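TRAS1 ORF2p (Bombyx mori, PDB 1WDU) serves as the N-terminal endonuclease domain of a telomere-specific non-LTR retrotransposon protein and probably nicks DNA at the chosen insertion site. Local coordinates at residues E135-V140 against L181-L186; R148-G153 against F239-Q244; P98-N103 against R142-K147; S205-T210 against S232-M237; R21-N26 against A35-E40. The protein carries 1 engineered substitution. All blocks are in the same frame, centred on the assembly; numbering follows the deposited sequence.

Contact 1: E135-V140 against L181-L186; sequences EQIKRV and LGLHIL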
# COMPACT_ATOMS: atom_id res chain seq x y z
N GLU A 135 -16.40 -0.63 0.15
CA GLU A 135 -17.07 -1.93 0.04
C GLU A 135 -16.03 -2.97 -0.36
O GLU A 135 -16.04 -4.10 0.14
CB GLU A 135 -18.18 -1.90 -1.03
CG GLU A 135 -19.29 -0.88 -0.81
CD GLU A 135 -20.27 -0.83 -1.98
OE1 GLU A 135 -19.81 -0.78 -3.15
OE2 GLU A 135 -21.50 -0.83 -1.73
N GLN A 136 -15.14 -2.60 -1.27
CA GLN A 136 -14.09 -3.52 -1.70
C GLN A 136 -13.21 -3.87 -0.51
O GLN A 136 -12.75 -5.01 -0.39
CB GLN A 136 -13.24 -2.90 -2.81
CG GLN A 136 -13.90 -2.89 -4.18
CD GLN A 136 -13.09 -2.11 -5.20
OE1 GLN A 136 -11.88 -2.33 -5.35
NE2 GLN A 136 -13.74 -1.21 -5.91
N ILE A 137 -12.97 -2.90 0.38
CA ILE A 137 -12.16 -3.15 1.56
C ILE A 137 -12.88 -4.17 2.43
O ILE A 137 -12.27 -5.11 2.93
CB ILE A 137 -11.90 -1.86 2.39
CG1 ILE A 137 -11.12 -0.85 1.55
CG2 ILE A 137 -11.15 -2.20 3.69
CD1 ILE A 137 -9.85 -1.40 0.95
N LYS A 138 -14.19 -3.97 2.59
CA LYS A 138 -15.00 -4.89 3.39
C LYS A 138 -14.96 -6.29 2.79
O LYS A 138 -14.69 -7.26 3.49
CB LYS A 138 -16.46 -4.40 3.44
CG LYS A 138 -16.63 -3.03 4.10
CD LYS A 138 -18.09 -2.71 4.40
CE LYS A 138 -18.22 -1.41 5.19
NZ LYS A 138 -19.64 -1.05 5.54
N ARG A 139 -15.22 -6.38 1.49
CA ARG A 139 -15.21 -7.66 0.78
C ARG A 139 -13.90 -8.41 1.01
O ARG A 139 -13.91 -9.63 1.24
CB ARG A 139 -15.43 -7.42 -0.72
CG ARG A 139 -15.53 -8.69 -1.56
CD ARG A 139 -16.31 -8.41 -2.85
NE ARG A 139 -16.49 -9.61 -3.67
CZ ARG A 139 -15.58 -10.08 -4.52
NH1 ARG A 139 -14.42 -9.46 -4.67
NH2 ARG A 139 -15.84 -11.18 -5.22
N VAL A 140 -12.78 -7.69 0.96
CA VAL A 140 -11.48 -8.31 1.18
C VAL A 140 -11.36 -8.80 2.62
O VAL A 140 -10.90 -9.90 2.87
CB VAL A 140 -10.30 -7.32 0.89
CG1 VAL A 140 -8.99 -7.92 1.33
CG2 VAL A 140 -10.24 -6.99 -0.60
N LEU A 181 -14.13 -2.73 10.81
CA LEU A 181 -13.30 -3.89 10.51
C LEU A 181 -12.20 -4.18 11.51
O LEU A 181 -11.51 -5.20 11.41
CB LEU A 181 -12.69 -3.74 9.11
CG LEU A 181 -13.68 -3.33 8.01
CD1 LEU A 181 -12.95 -3.33 6.67
CD2 LEU A 181 -14.86 -4.29 7.97
N GLY A 182 -12.03 -3.30 12.49
CA GLY A 182 -10.98 -3.52 13.47
C GLY A 182 -9.60 -3.26 12.87
O GLY A 182 -8.59 -3.76 13.38
N LEU A 183 -9.54 -2.48 11.79
CA LEU A 183 -8.29 -2.16 11.13
C LEU A 183 -7.60 -1.01 11.87
O LEU A 183 -8.24 -0.03 12.26
CB LEU A 183 -8.55 -1.80 9.66
CG LEU A 183 -9.15 -2.95 8.85
CD1 LEU A 183 -9.47 -2.50 7.43
CD2 LEU A 183 -8.16 -4.12 8.81
N HIS A 184 -6.29 -1.12 12.05
CA HIS A 184 -5.53 -0.12 12.78
C HIS A 184 -4.50 0.60 11.93
O HIS A 184 -3.75 -0.01 11.18
CB HIS A 184 -4.86 -0.78 13.97
CG HIS A 184 -5.82 -1.50 14.87
ND1 HIS A 184 -6.52 -0.87 15.87
CD2 HIS A 184 -6.23 -2.79 14.87
CE1 HIS A 184 -7.33 -1.73 16.45
NE2 HIS A 184 -7.18 -2.91 15.86
N ILE A 185 -4.49 1.92 12.06
CA ILE A 185 -3.58 2.78 11.31
C ILE A 185 -2.13 2.58 11.72
O ILE A 185 -1.81 2.48 12.91
CB ILE A 185 -3.96 4.26 11.51
CG1 ILE A 185 -5.38 4.49 10.99
CG2 ILE A 185 -2.97 5.16 10.78
CD1 ILE A 185 -5.96 5.83 11.37
N LEU A 186 -1.26 2.53 10.72
CA LEU A 186 0.16 2.34 10.94
C LEU A 186 0.91 3.67 10.79
O LEU A 186 2.00 3.83 11.33
CB LEU A 186 0.71 1.31 9.95
CG LEU A 186 0.39 -0.15 10.31
CD1 LEU A 186 0.62 -1.08 9.13
CD2 LEU A 186 1.26 -0.55 11.51
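Leu-181 meets Ile-137 methyl to methyl: its CD1 lies 3.7 Å from Ile-137 CG2, the two side chains crossing at about a right angle. The same CG2 is shared with Leu-183, whose CD1 comes within 4.1 Å of it, which places the branch methyl of Ile-137 against both leucines. It is put there by chi1 of -62°, which sets CG2 opposite the backbone N while the longer CG1 arm leads off from this contact into the core. Leu-181 CD1 also reaches the helix backbone, 4.2 Å from Lys-138 CA. A lysine suits the outer flank: its CG passes 4.4 Å from Leu-181 CD2, and its ammonium goes on to a salt bridge with Glu-180, so the chain is apolar where it packs and charged at its end. Farther out, Ile-137 and Leu-183 rest on Phe-151 of strand 149-154, and Leu-183 also touches Leu-178 and Phe-211. Gly-182, just past the end of helix 169-181, takes a positive phi, which glycine accepts easily, and turns the chain toward strand 184-185. The C-terminal end of helix 169-181 and the chain leaving it pack against helix 131-142, in an outer layer of the four-layered alpha/beta sandwich of DNase I-like endonucleases.

Contact 2: R148-G153 against F239-Q244; sequences RLIFGG and FNIRLQ
Ile-150 and Ile-241 adopt the same shape, each with CG1 opposite its own carbonyl carbon and each stretched to its end by a chi2 near 180° (178° and 179°), and these torsions aim the two side chains at one another tip to tip. Their terminal methyls meet, Ile-150 CD1 standing 3.6 Å from Ile-241 CD1. The branch methyl of Ile-150 serves a second partner: its CG2 lies 4.1 Å from CZ of Phe-239, two residues earlier on the facing strand. Ile-150 and Phe-239 lie alongside one another, pointing opposite ways, and the methyl comes to the ring obliquely. Phe-239 itself holds CG between its backbone N and carbonyl carbon, chi1 66°, which carries the ring across the gap between the strands. Phe-239 and Ile-241 flank Asn-240, whose side chain belongs to the other surface of its strand and touches Arg-21. The backbones stay well apart, with Ile-150 CA 10.2 Å from Ile-241 CA, and the long branched and aromatic side chains fill that distance. Ile-117 extends the same layer by touching both isoleucines, while Val-22 touches Phe-239 and Ile-241. Strand 149-154 belongs to one mixed sheet and strand 237-241 to the other, and buried aliphatic and aromatic side chains interleaved between two sheets are the core of the beta sandwich in the DNase I-like fold.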
# COMPACT_ATOMS: atom_id res chain seq x y z
N ARG A 148 -4.15 -11.26 9.82
CA ARG A 148 -3.09 -11.25 8.83
C ARG A 148 -3.38 -10.36 7.61
O ARG A 148 -3.12 -10.75 6.48
CB ARG A 148 -2.84 -12.68 8.35
CG ARG A 148 -2.56 -13.66 9.47
CD ARG A 148 -1.24 -13.33 10.14
NE ARG A 148 -1.11 -14.01 11.42
CZ ARG A 148 -0.04 -13.92 12.20
NH1 ARG A 148 0.99 -13.18 11.82
NH2 ARG A 148 -0.00 -14.55 13.36
N LEU A 149 -3.92 -9.17 7.85
CA LEU A 149 -4.21 -8.27 6.75
C LEU A 149 -3.39 -6.99 6.85
O LEU A 149 -3.23 -6.43 7.94
CB LEU A 149 -5.70 -7.89 6.73
CG LEU A 149 -6.78 -8.97 6.56
CD1 LEU A 149 -8.13 -8.29 6.36
CD2 LEU A 149 -6.47 -9.86 5.36
N ILE A 150 -2.85 -6.54 5.72
CA ILE A 150 -2.08 -5.29 5.65
C ILE A 150 -2.50 -4.57 4.36
O ILE A 150 -2.44 -5.15 3.27
CB ILE A 150 -0.54 -5.51 5.56
CG1 ILE A 150 -0.03 -6.31 6.76
CG2 ILE A 150 0.16 -4.16 5.54
CD1 ILE A 150 1.48 -6.61 6.70
N PHE A 151 -2.92 -3.32 4.50
CA PHE A 151 -3.36 -2.52 3.36
C PHE A 151 -2.46 -1.32 3.24
O PHE A 151 -2.07 -0.73 4.24
CB PHE A 151 -4.78 -1.96 3.55
CG PHE A 151 -5.86 -3.00 3.59
CD1 PHE A 151 -6.03 -3.80 4.71
CD2 PHE A 151 -6.75 -3.13 2.52
CE1 PHE A 151 -7.09 -4.72 4.78
CE2 PHE A 151 -7.80 -4.04 2.57
CZ PHE A 151 -7.97 -4.84 3.71
N GLY A 152 -2.16 -0.95 2.01
CA GLY A 152 -1.33 0.22 1.78
C GLY A 152 -1.69 0.86 0.46
O GLY A 152 -1.86 0.17 -0.56
N GLY A 153 -1.82 2.18 0.47
CA GLY A 153 -2.14 2.88 -0.76
C GLY A 153 -2.42 4.35 -0.58
O GLY A 153 -2.17 4.94 0.47
N PHE A 239 8.38 0.22 5.94
CA PHE A 239 8.11 -0.42 7.22
C PHE A 239 8.55 -1.88 7.16
O PHE A 239 8.79 -2.40 6.08
CB PHE A 239 6.63 -0.30 7.62
CG PHE A 239 5.68 -1.05 6.73
CD1 PHE A 239 5.11 -0.43 5.61
CD2 PHE A 239 5.33 -2.37 7.03
CE1 PHE A 239 4.21 -1.13 4.80
CE2 PHE A 239 4.42 -3.08 6.22
CZ PHE A 239 3.87 -2.46 5.10
N ASN A 240 8.65 -2.54 8.31
CA ASN A 240 9.10 -3.93 8.35
C ASN A 240 8.09 -4.92 8.92
O ASN A 240 7.23 -4.56 9.72
CB ASN A 240 10.37 -4.04 9.20
CG ASN A 240 11.38 -2.96 8.91
OD1 ASN A 240 11.99 -2.94 7.84
ND2 ASN A 240 11.55 -2.05 9.86
N ILE A 241 8.23 -6.16 8.49
CA ILE A 241 7.40 -7.26 8.98
C ILE A 241 8.38 -8.27 9.56
O ILE A 241 9.20 -8.84 8.82
CB ILE A 241 6.59 -7.94 7.86
CG1 ILE A 241 5.69 -6.92 7.16
CG2 ILE A 241 5.75 -9.06 8.45
CD1 ILE A 241 4.88 -7.50 6.02
N ARG A 242 8.32 -8.48 10.87
CA ARG A 242 9.21 -9.40 11.57
C ARG A 242 8.49 -10.62 12.14
O ARG A 242 7.75 -11.30 11.43
CB ARG A 242 9.93 -8.67 12.71
CG ARG A 242 10.87 -7.57 12.25
CD ARG A 242 11.32 -6.73 13.44
NE ARG A 242 12.13 -5.59 13.05
CZ ARG A 242 13.36 -5.67 12.54
NH1 ARG A 242 13.91 -6.86 12.35
NH2 ARG A 242 14.03 -4.57 12.23
N LEU A 243 8.73 -10.88 13.42
CA LEU A 243 8.13 -12.01 14.13
C LEU A 243 7.97 -11.76 15.64
O LEU A 243 6.97 -12.16 16.24
CB LEU A 243 8.95 -13.28 13.90
CG LEU A 243 8.70 -13.93 12.54
CD1 LEU A 243 9.74 -15.01 12.25
CD2 LEU A 243 7.31 -14.52 12.55
N GLN A 244 8.97 -11.10 16.24
CA GLN A 244 8.96 -10.78 17.68
C GLN A 244 8.17 -11.77 18.52
O GLN A 244 7.02 -11.51 18.88
CB GLN A 244 8.43 -9.37 17.89

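Contact 3: P98-N103 against R142-K147; sequences PQLTTN and RKMGPK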
# COMPACT_ATOMS: atom_id res chain seq x y z
N PRO A 98 -7.50 -13.48 -7.71
CA PRO A 98 -8.18 -12.83 -8.83
C PRO A 98 -9.58 -12.32 -8.45
O PRO A 98 -10.00 -11.27 -8.91
CB PRO A 98 -8.25 -13.93 -9.89
CG PRO A 98 -7.04 -14.77 -9.59
CD PRO A 98 -7.04 -14.84 -8.09
N GLN A 99 -10.28 -13.07 -7.61
CA GLN A 99 -11.62 -12.68 -7.18
C GLN A 99 -11.65 -11.39 -6.37
O GLN A 99 -12.65 -10.67 -6.37
CB GLN A 99 -12.26 -13.80 -6.35
CG GLN A 99 -12.57 -15.05 -7.13
CD GLN A 99 -13.55 -14.80 -8.26
OE1 GLN A 99 -14.72 -14.46 -8.04
NE2 GLN A 99 -13.08 -14.96 -9.50
N LEU A 100 -10.55 -11.08 -5.68
CA LEU A 100 -10.51 -9.89 -4.84
C LEU A 100 -9.91 -8.68 -5.52
O LEU A 100 -10.14 -7.55 -5.11
CB LEU A 100 -9.74 -10.19 -3.56
CG LEU A 100 -10.31 -11.35 -2.74
CD1 LEU A 100 -9.38 -11.66 -1.58
CD2 LEU A 100 -11.71 -10.99 -2.26
N THR A 101 -9.13 -8.93 -6.57
CA THR A 101 -8.47 -7.85 -7.28
C THR A 101 -9.42 -7.15 -8.24
O THR A 101 -10.22 -7.79 -8.93
CB THR A 101 -7.25 -8.38 -8.06
OG1 THR A 101 -7.70 -9.23 -9.13
CG2 THR A 101 -6.35 -9.18 -7.14
N THR A 102 -9.33 -5.82 -8.27
CA THR A 102 -10.18 -5.00 -9.13
C THR A 102 -9.32 -3.98 -9.87
O THR A 102 -8.10 -4.13 -9.98
CB THR A 102 -11.21 -4.22 -8.30
OG1 THR A 102 -10.53 -3.22 -7.52
CG2 THR A 102 -11.98 -5.16 -7.37
N ASN A 103 -9.98 -2.94 -10.38
CA ASN A 103 -9.29 -1.88 -11.10
C ASN A 103 -8.63 -0.90 -10.13
O ASN A 103 -7.85 -0.05 -10.55
CB ASN A 103 -10.28 -1.12 -11.99
CG ASN A 103 -10.90 -1.99 -13.07
OD1 ASN A 103 -10.77 -1.71 -14.26
ND2 ASN A 103 -11.58 -3.07 -12.66
N ARG A 142 -13.80 -9.62 4.93
CA ARG A 142 -14.65 -10.76 5.29
C ARG A 142 -14.30 -12.04 4.54
O ARG A 142 -14.21 -13.11 5.13
CB ARG A 142 -16.13 -10.42 5.07
CG ARG A 142 -16.59 -10.44 3.62
CD ARG A 142 -18.11 -10.34 3.53
NE ARG A 142 -18.66 -11.25 2.52
CZ ARG A 142 -18.51 -11.11 1.21
NH1 ARG A 142 -17.83 -10.08 0.72
NH2 ARG A 142 -19.02 -12.01 0.38
N LYS A 143 -14.11 -11.91 3.24
CA LYS A 143 -13.80 -13.05 2.39
C LYS A 143 -12.33 -13.46 2.51
O LYS A 143 -11.85 -14.29 1.75
CB LYS A 143 -14.12 -12.69 0.94
CG LYS A 143 -14.04 -13.83 -0.05
CD LYS A 143 -14.66 -13.44 -1.38
CE LYS A 143 -14.74 -14.62 -2.33
NZ LYS A 143 -15.46 -14.29 -3.58
N MET A 144 -11.63 -12.90 3.49
CA MET A 144 -10.21 -13.21 3.66
C MET A 144 -9.79 -13.37 5.12
O MET A 144 -8.59 -13.38 5.42
CB MET A 144 -9.38 -12.11 2.99
CG MET A 144 -8.03 -12.55 2.49
SD MET A 144 -8.19 -13.86 1.27
CE MET A 144 -7.43 -15.22 2.20
N GLY A 145 -10.76 -13.49 6.01
CA GLY A 145 -10.46 -13.65 7.43
C GLY A 145 -10.16 -12.33 8.11
O GLY A 145 -9.74 -11.37 7.45
N PRO A 146 -10.36 -12.24 9.43
CA PRO A 146 -10.12 -11.03 10.24
C PRO A 146 -8.70 -10.93 10.80
O PRO A 146 -8.46 -10.18 11.76
CB PRO A 146 -11.15 -11.16 11.34
CG PRO A 146 -11.08 -12.63 11.62
CD PRO A 146 -11.10 -13.24 10.23
N LYS A 147 -7.77 -11.67 10.22
CA LYS A 147 -6.38 -11.65 10.68
C LYS A 147 -5.39 -11.64 9.52
O LYS A 147 -5.73 -11.96 8.39
CB LYS A 147 -6.10 -12.87 11.56
CG LYS A 147 -6.81 -12.88 12.90
CD LYS A 147 -6.41 -14.10 13.73
CE LYS A 147 -6.82 -15.41 13.05
NZ LYS A 147 -6.48 -16.62 13.85
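Leu-100 and Lys-143 are the nearest CA pair of the two segments, 8.5 Å from CA to CA, one on a loop whose residues 98-100 have helical backbone angles without a helix's regular bonds and the other where the chain leaves helix 131-142. Leu-100 carries the contact with both of its branches. Its CD1 packs against the thioether of Met-144, 3.8 Å from SD, while CD2 lies 3.9 Å from CD of Lys-143. Lys-143 can offer that methylene because CG is set opposite its backbone N, chi1 -172°, and the rest of the chain is extended, sending it over the leucine toward the facing loop. Its NZ ends 4.3 Å from Gln-99 CB, a van der Waals approach of the ammonium to a methylene, with no bond. Methionine answers differently, its flexible chain bending beyond CG to bring sulfur beside a leucine methyl. Both suit a border position, where a buried leucine is covered by one long apolar chain and by the hydrocarbon part of an exposed lysine. The loop is further braced by a hydrogen bond within it, Thr-101 OG1 to Pro-98 O at 3.1 Å, and by Arg-139, which bonds to Gln-99 O. Here, at the margin of the endonuclease domain, the link between strands 93-96 and 105-111 closes over the C-terminal end of a helix in the outer layer of the alpha/beta sandwich.

Contact 4: S205-T210 against S232-M237; sequences SRVDVT and SDHNGM. With PO4 (phosphate ion), chain C.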
# COMPACT_ATOMS: atom_id res chain seq x y z
N SER A 205 0.53 17.49 1.73
CA SER A 205 -0.58 16.75 2.33
C SER A 205 -0.21 15.31 2.65
O SER A 205 0.82 14.80 2.19
CB SER A 205 -1.79 16.75 1.40
OG SER A 205 -1.54 15.97 0.24
N ARG A 206 -1.04 14.65 3.44
CA ARG A 206 -0.84 13.25 3.80
C ARG A 206 -2.13 12.53 3.45
O ARG A 206 -3.09 12.55 4.22
CB ARG A 206 -0.53 13.10 5.30
CG ARG A 206 0.92 13.38 5.69
CD ARG A 206 1.14 13.41 7.21
NE ARG A 206 1.02 12.11 7.87
CZ ARG A 206 2.03 11.26 8.07
NH1 ARG A 206 3.26 11.56 7.67
NH2 ARG A 206 1.81 10.11 8.70
N VAL A 207 -2.15 11.92 2.27
CA VAL A 207 -3.34 11.20 1.81
C VAL A 207 -3.09 9.70 1.64
O VAL A 207 -4.00 8.95 1.29
CB VAL A 207 -3.87 11.80 0.47
CG1 VAL A 207 -4.33 13.23 0.70
CG2 VAL A 207 -2.79 11.76 -0.59
N ASP A 208 -1.86 9.27 1.92
CA ASP A 208 -1.50 7.86 1.82
C ASP A 208 -1.66 7.19 3.19
O ASP A 208 -1.19 7.71 4.21
CB ASP A 208 -0.05 7.71 1.34
CG ASP A 208 0.17 8.32 -0.04
OD1 ASP A 208 0.56 9.51 -0.11
OD2 ASP A 208 -0.07 7.61 -1.05
N VAL A 209 -2.33 6.05 3.22
CA VAL A 209 -2.56 5.36 4.49
C VAL A 209 -2.14 3.90 4.43
O VAL A 209 -2.18 3.26 3.38
CB VAL A 209 -4.07 5.42 4.92
CG1 VAL A 209 -4.19 5.24 6.43
CG2 VAL A 209 -4.70 6.74 4.50
N THR A 210 -1.70 3.40 5.59
CA THR A 210 -1.28 2.01 5.75
C THR A 210 -2.00 1.52 7.00
O THR A 210 -1.90 2.14 8.06
CB THR A 210 0.24 1.88 6.00
OG1 THR A 210 0.96 2.56 4.97
CG2 THR A 210 0.64 0.41 6.01
N SER A 232 7.90 12.13 -7.52
CA SER A 232 6.66 12.23 -8.26
C SER A 232 5.57 12.84 -7.38
O SER A 232 4.47 12.30 -7.26
CB SER A 232 6.21 10.84 -8.75
OG SER A 232 5.82 10.00 -7.68
N ASP A 233 5.90 13.96 -6.75
CA ASP A 233 4.97 14.66 -5.86
C ASP A 233 4.59 13.83 -4.64
O ASP A 233 4.13 14.38 -3.64
CB ASP A 233 3.70 15.06 -6.62
CG ASP A 233 3.93 16.20 -7.59
OD1 ASP A 233 2.95 16.63 -8.23
OD2 ASP A 233 5.09 16.66 -7.71
N HIS A 234 4.76 12.52 -4.74
CA HIS A 234 4.45 11.62 -3.64
C HIS A 234 5.73 11.10 -3.01
O HIS A 234 6.69 10.79 -3.72
CB HIS A 234 3.61 10.44 -4.14
CG HIS A 234 2.14 10.73 -4.25
ND1 HIS A 234 1.32 10.82 -3.14
CD2 HIS A 234 1.35 10.95 -5.32
CE1 HIS A 234 0.09 11.09 -3.53
NE2 HIS A 234 0.08 11.17 -4.85
N ASN A 235 5.74 11.00 -1.69
CA ASN A 235 6.90 10.49 -0.98
C ASN A 235 6.71 9.03 -0.63
O ASN A 235 5.65 8.62 -0.14
CB ASN A 235 7.15 11.29 0.30
CG ASN A 235 7.58 12.71 0.02
OD1 ASN A 235 8.14 13.00 -1.04
ND2 ASN A 235 7.35 13.60 0.97
N GLY A 236 7.74 8.23 -0.88
CA GLY A 236 7.66 6.82 -0.57
C GLY A 236 7.64 6.59 0.93
O GLY A 236 8.00 7.47 1.72
N MET A 237 7.18 5.40 1.33
CA MET A 237 7.12 5.02 2.73
C MET A 237 7.75 3.65 2.89
O MET A 237 7.91 2.91 1.92
CB MET A 237 5.67 5.01 3.21
CG MET A 237 5.12 6.41 3.39
SD MET A 237 3.34 6.52 3.15
CE MET A 237 3.26 6.57 1.34
P PO4 C . -2.78 11.19 -7.60
O1 PO4 C . -3.65 12.10 -8.54
O2 PO4 C . -1.63 11.92 -6.94
O3 PO4 C . -3.68 10.37 -6.66
O4 PO4 C . -2.16 10.15 -8.56
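His-234 and Asp-208 share a weak hydrogen bond: ND1 and Asp-208 OD1 are 3.4 Å apart with a bent angle of 133°, met at the ring edge, the carboxylate turned 83° from the imidazole plane. His-234 CG lies opposite the carbonyl carbon, which swings the ring toward Asp-208 although its CB does not point there. OD1 is also hydrogen-bonded to Thr-193 OG1, its stronger partner. The ring's other nitrogen, NE2, makes a firmer bond to O2 of the phosphate ion, 2.8 Å with an angle of 156° at the hydrogen; the phosphorus lies in the ring plane, beyond its edge. Apolar contacts complete the setting: Met-237 CE packs 3.5 Å from Asp-208 CB, and Val-207 CG2 lies 4.2 Å from His-234 CE1. Phe-194 adds an edge-to-face ring contact to the histidine. Were His-234 an alanine, the phosphate would probably be left without its imidazole partner and Asp-208 OD1 without its weak one. The ion, probably from the crystallisation liquor, is also bonded to Tyr-123 OH. A histidine backed by an aspartate and pointed at a phosphate recalls the active site of DNase I-like nucleases, and is consistent with the ion marking where a DNA phosphate would sit.

Contact 5: R21-N26 against A35-E40; sequences RVLQAN and AELAIE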
# COMPACT_ATOMS: atom_id res chain seq x y z
N ARG A 21 11.33 -6.14 4.59
CA ARG A 21 11.05 -4.72 4.40
C ARG A 21 10.05 -4.47 3.27
O ARG A 21 10.13 -5.08 2.20
CB ARG A 21 12.34 -3.96 4.12
CG ARG A 21 13.38 -4.06 5.22
CD ARG A 21 14.53 -3.10 4.99
NE ARG A 21 15.48 -3.11 6.10
CZ ARG A 21 16.27 -4.13 6.41
NH1 ARG A 21 16.23 -5.25 5.69
NH2 ARG A 21 17.10 -4.05 7.44
N VAL A 22 9.10 -3.57 3.53
CA VAL A 22 8.08 -3.23 2.54
C VAL A 22 8.14 -1.76 2.13
O VAL A 22 8.27 -0.87 2.97
CB VAL A 22 6.66 -3.50 3.10
CG1 VAL A 22 5.61 -3.13 2.04
CG2 VAL A 22 6.52 -4.96 3.51
N LEU A 23 8.02 -1.51 0.83
CA LEU A 23 8.01 -0.14 0.31
C LEU A 23 6.59 0.23 -0.15
O LEU A 23 5.91 -0.59 -0.77
CB LEU A 23 8.98 -0.00 -0.88
CG LEU A 23 10.44 -0.41 -0.70
CD1 LEU A 23 11.18 -0.19 -2.01
CD2 LEU A 23 11.09 0.40 0.43
N GLN A 24 6.14 1.44 0.15
CA GLN A 24 4.82 1.88 -0.30
C GLN A 24 5.02 3.19 -1.06
O GLN A 24 5.56 4.14 -0.52
CB GLN A 24 3.87 2.13 0.89
CG GLN A 24 2.43 2.48 0.47
CD GLN A 24 1.51 2.73 1.65
OE1 GLN A 24 1.41 1.90 2.55
NE2 GLN A 24 0.83 3.88 1.66
N ALA A 25 4.59 3.23 -2.32
CA ALA A 25 4.78 4.45 -3.11
C ALA A 25 3.85 4.61 -4.30
O ALA A 25 3.53 3.65 -5.01
CB ALA A 25 6.23 4.53 -3.59
N ASN A 26 3.43 5.85 -4.51
CA ASN A 26 2.58 6.23 -5.62
C ASN A 26 3.55 6.85 -6.62
O ASN A 26 4.02 7.96 -6.43
CB ASN A 26 1.53 7.26 -5.20
CG ASN A 26 0.68 7.73 -6.38
OD1 ASN A 26 1.09 7.61 -7.53
ND2 ASN A 26 -0.49 8.27 -6.08
N ALA A 35 11.94 3.68 -11.79
CA ALA A 35 13.36 3.33 -11.87
C ALA A 35 13.90 3.56 -10.46
O ALA A 35 14.62 2.72 -9.90
CB ALA A 35 14.07 4.23 -12.87
N GLU A 36 13.54 4.70 -9.88
CA GLU A 36 13.96 5.05 -8.53
C GLU A 36 13.47 4.00 -7.55
O GLU A 36 14.21 3.58 -6.66
CB GLU A 36 13.39 6.41 -8.13
CG GLU A 36 13.96 7.59 -8.88
CD GLU A 36 13.17 8.86 -8.64
OE1 GLU A 36 12.17 9.09 -9.36
OE2 GLU A 36 13.53 9.62 -7.71
N LEU A 37 12.22 3.57 -7.73
CA LEU A 37 11.63 2.55 -6.86
C LEU A 37 12.50 1.29 -6.91
O LEU A 37 12.86 0.74 -5.87
CB LEU A 37 10.19 2.27 -7.30
CG LEU A 37 9.21 1.55 -6.37
CD1 LEU A 37 9.32 0.06 -6.55
CD2 LEU A 37 9.46 1.97 -4.92
N ALA A 38 12.85 0.85 -8.12
CA ALA A 38 13.71 -0.34 -8.30
C ALA A 38 15.05 -0.16 -7.56
O ALA A 38 15.51 -1.06 -6.86
CB ALA A 38 13.97 -0.58 -9.78
N ILE A 39 15.65 1.02 -7.72
CA ILE A 39 16.92 1.33 -7.09
C ILE A 39 16.85 1.29 -5.57
O ILE A 39 17.76 0.76 -4.91
CB ILE A 39 17.44 2.73 -7.56
CG1 ILE A 39 17.91 2.63 -9.02
CG2 ILE A 39 18.58 3.21 -6.66
CD1 ILE A 39 18.27 3.95 -9.62
N GLU A 40 15.77 1.83 -5.01
CA GLU A 40 15.56 1.86 -3.56
C GLU A 40 15.34 0.46 -2.99
O GLU A 40 15.81 0.15 -1.90
CB GLU A 40 14.35 2.72 -3.22
CG GLU A 40 14.51 4.20 -3.55
CD GLU A 40 15.56 4.89 -2.69
OE1 GLU A 40 16.77 4.65 -2.91
OE2 GLU A 40 15.16 5.66 -1.79
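Leu-23 of strand 20-26 packs on Leu-37 of helix 31-44, inside a beta-alpha-beta unit in which the helix bridges strand 20-26 and its parallel neighbour 48-52. From the strand, CB of Leu-23 already stands 4.5 Å from Leu-37 CD2. CG lies opposite the carbonyl carbon, beside the backbone N, and at the fork CD1 turns to the helix while CD2 branches away from it. CD1 does most of the touching: it lies 4.0 Å from Leu-37 CD2 and 4.3 Å from the backbone C of Glu-40, whose CB is at 4.5 Å. The leucines overlap side by side, pointing oppositely. Strand and helix run almost antiparallel, 166° between their directions, with axes 10.5 Å apart, a gap that the two leucines bridge. Nearer the strand's end a small residue suffices, Ala-25. Glu-40 fits here because only its stem packs; the carboxylate heads off to a long, weak ion pair with Arg-44. Leu-37 also touches Ala-49 of strand 48-52. On strand 20-26 its CD2 meets two residues, Leu-23 and Ala-25, with Ala-25 CB 4.3 Å away.

Overall arrangement
Contact 2 lies where the two sheets meet, the others around it. Contact 1 packs a helical layer on one face, with Ile-137 CD1 3.7 Å from Phe-151 CE2, and contact 3 extends that layer to the margin, its centre 10 Å from that of contact 1. Contact 5 packs a helix outside the other sheet, tied to contact 2 by a probable backbone bond of 2.8 Å between Val-22 N and Phe-239 O. Contact 4, with the phosphate, sits near contact 5, centres 12 Å apart, and joins strand 149-154 through Gly-153 O and Val-209 N at 3.0 Å. Contact 3 lies about 24 Å from contact 4, centre to centre, far from the probable active site.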